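Uncharacterized hypothetical protein (Parabacteroides merdae, PDB 4EI0) is of unknown function and belongs to the DUF4466 family, with a chain rich in antiparallel beta sheet. Local coordinates at residues Leu166-Glu171 against Ile193-Ala198. Sequence-based numbering, arbitrary orientation.
Sequences LSFLNE and IDIMYA
Leu166 and Ile195 form an antiparallel hydrogen-bonded pair with a classic beta bulge, Asp194 and Ile195 both facing Leu166. Leu166 N donates to Ile195 O at 2.8 Å, while Leu166 O takes two donors in its carbonyl plane, Asp194 N at 2.9 Å and Ile195 N at a longer 3.2 Å. On the face shared by Leu166 and Ile195 the two CB atoms meet at 4.1 Å; Ile177 of strand 176-178 packs on Leu166 and Phe209 of strand 207-210 on Ile195. Beyond strand 165-167 the next link is made by the Asp194 side chain: its OD2 accepts from Phe168 N at 2.9 Å through the anti lone pair, with an N-H...O angle of 166°. The CG of Asp194 stands beside its own backbone N (chi1 -62°), which carries the carboxylate toward the turning chain, and Leu169 CG closes on the same OD2 at 3.4 Å. The Phe168 ring receives Asp194 CB and Ile195 CD1 at its edge, near its plane; Ile195 CD1 lies 3.7 Å from Phe168 CE2. The Asp194 carboxylate plane is turned 23° from the Phe168 ring. Ser167 OG accepts from Leu169 N in an ST turn and also bonds Lys192 O, tying the turn to the residue preceding Ile193. The other carboxylate oxygen, Asp194 OD1, is bonded by Asn230 ND2. Beside the apolar contact of Phe168 with Ile195, the buried Asp194 carboxylate thus has an N-H donor on each oxygen, which fixes its rotation and probably eases its charge.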
loop_
_atom_site.group_PDB
_atom_site.type_symbol
_atom_site.label_atom_id
_atom_site.label_comp_id
_atom_site.label_asym_id
_atom_site.label_seq_id
_atom_site.Cartn_x
_atom_site.Cartn_y
_atom_site.Cartn_z
ATOM N N LEU B 166 22.674 -9.044 -44.573
ATOM C CA LEU B 166 21.530 -8.345 -44.014
ATOM C C LEU B 166 20.463 -8.099 -45.086
ATOM O O LEU B 166 20.750 -7.516 -46.124
ATOM C CB LEU B 166 21.950 -6.993 -43.380
ATOM C CG LEU B 166 22.695 -6.951 -42.050
ATOM C CD1 LEU B 166 23.995 -7.749 -42.039
ATOM C CD2 LEU B 166 22.932 -5.483 -41.697
ATOM N N SER B 167 19.231 -8.530 -44.820
ATOM C CA SER B 167 18.063 -8.218 -45.662
ATOM C C SER B 167 17.066 -7.380 -44.885
ATOM O O SER B 167 16.613 -7.758 -43.794
ATOM C CB SER B 167 17.356 -9.483 -46.130
ATOM O OG SER B 167 16.247 -9.158 -46.964
ATOM N N PHE B 168 16.669 -6.260 -45.476
ATOM C CA PHE B 168 15.629 -5.413 -44.921
ATOM C C PHE B 168 14.313 -5.638 -45.649
ATOM O O PHE B 168 13.430 -4.800 -45.541
ATOM C CB PHE B 168 16.031 -3.908 -45.051
ATOM C CG PHE B 168 17.345 -3.576 -44.401
ATOM C CD1 PHE B 168 17.434 -3.359 -43.031
ATOM C CD2 PHE B 168 18.487 -3.533 -45.142
ATOM C CE1 PHE B 168 18.638 -3.073 -42.446
ATOM C CE2 PHE B 168 19.699 -3.266 -44.565
ATOM C CZ PHE B 168 19.782 -3.035 -43.227
ATOM N N LEU B 169 14.127 -6.790 -46.302
ATOM C CA LEU B 169 12.938 -6.994 -47.171
ATOM C C LEU B 169 11.894 -7.954 -46.677
ATOM O O LEU B 169 10.865 -8.090 -47.308
ATOM C CB LEU B 169 13.391 -7.419 -48.597
ATOM C CG LEU B 169 14.429 -6.455 -49.261
ATOM C CD1 LEU B 169 14.933 -6.822 -50.663
ATOM C CD2 LEU B 169 13.820 -5.046 -49.285
ATOM N N ASN B 170 12.112 -8.621 -45.552
ATOM C CA ASN B 170 11.182 -9.600 -45.113
ATOM C C ASN B 170 9.984 -8.944 -44.406
ATOM O O ASN B 170 10.139 -7.986 -43.648
ATOM C CB ASN B 170 11.862 -10.603 -44.169
ATOM C CG ASN B 170 12.760 -11.590 -44.873
ATOM O OD1 ASN B 170 12.801 -11.693 -46.102
ATOM N ND2 ASN B 170 13.500 -12.338 -44.084
ATOM N N GLU B 171 8.789 -9.507 -44.593
ATOM C CA GLU B 171 7.566 -9.041 -43.919
ATOM C C GLU B 171 7.733 -9.091 -42.401
ATOM O O GLU B 171 8.158 -10.108 -41.829
ATOM C CB GLU B 171 6.346 -9.955 -44.125
ATOM C CG GLU B 171 5.747 -10.382 -45.421
ATOM C CD GLU B 171 4.476 -11.169 -45.046
ATOM O OE1 GLU B 171 4.483 -12.435 -44.866
ATOM O OE2 GLU B 171 3.472 -10.465 -44.824
ATOM N N ILE B 193 19.395 -9.653 -50.434
ATOM C CA ILE B 193 20.443 -9.114 -49.590
ATOM C C ILE B 193 20.689 -7.670 -49.963
ATOM O O ILE B 193 20.935 -7.349 -51.136
ATOM C CB ILE B 193 21.775 -9.879 -49.687
ATOM C CG1 ILE B 193 21.555 -11.374 -49.438
ATOM C CG2 ILE B 193 22.776 -9.294 -48.656
ATOM C CD1 ILE B 193 20.723 -11.716 -48.249
ATOM N N ASP B 194 20.664 -6.822 -48.931
ATOM C CA ASP B 194 20.884 -5.401 -49.050
ATOM C C ASP B 194 22.291 -4.974 -48.646
ATOM O O ASP B 194 22.874 -4.074 -49.271
ATOM C CB ASP B 194 19.764 -4.674 -48.253
ATOM C CG ASP B 194 18.398 -4.995 -48.836
ATOM O OD1 ASP B 194 18.288 -4.806 -50.074
ATOM O OD2 ASP B 194 17.489 -5.501 -48.127
ATOM N N ILE B 195 22.853 -5.637 -47.658
ATOM C CA ILE B 195 24.168 -5.266 -47.134
ATOM C C ILE B 195 24.930 -6.537 -46.808
ATOM O O ILE B 195 24.356 -7.485 -46.251
ATOM C CB ILE B 195 24.044 -4.390 -45.836
ATOM C CG1 ILE B 195 23.516 -2.987 -46.175
ATOM C CG2 ILE B 195 25.395 -4.232 -45.169
ATOM C CD1 ILE B 195 23.192 -2.100 -44.991
HETATM N N MSE B 196 26.210 -6.558 -47.160
HETATM C CA MSE B 196 27.118 -7.601 -46.715
HETATM C C MSE B 196 28.064 -7.011 -45.690
HETATM O O MSE B 196 28.764 -6.026 -45.970
HETATM C CB MSE B 196 27.924 -8.185 -47.864
HETATM C CG MSE B 196 28.932 -9.260 -47.398
HETATM SE SE MSE B 196 29.883 -10.013 -48.873
HETATM C CE MSE B 196 30.855 -11.503 -47.975
ATOM N N TYR B 197 28.063 -7.610 -44.507
ATOM C CA TYR B 197 29.052 -7.295 -43.484
ATOM C C TYR B 197 30.307 -8.094 -43.714
ATOM O O TYR B 197 30.242 -9.249 -44.117
ATOM C CB TYR B 197 28.489 -7.648 -42.132
ATOM C CG TYR B 197 29.525 -7.739 -41.084
ATOM C CD1 TYR B 197 29.964 -6.586 -40.434
ATOM C CD2 TYR B 197 30.083 -8.951 -40.733
ATOM C CE1 TYR B 197 30.932 -6.634 -39.461
ATOM C CE2 TYR B 197 31.077 -9.017 -39.747
ATOM C CZ TYR B 197 31.496 -7.851 -39.115
ATOM O OH TYR B 197 32.425 -7.876 -38.117
ATOM N N ALA B 198 31.449 -7.476 -43.449
ATOM C CA ALA B 198 32.712 -8.173 -43.384
ATOM C C ALA B 198 33.587 -7.499 -42.340
ATOM O O ALA B 198 33.545 -6.294 -42.220
ATOM C CB ALA B 198 33.396 -8.094 -44.722
#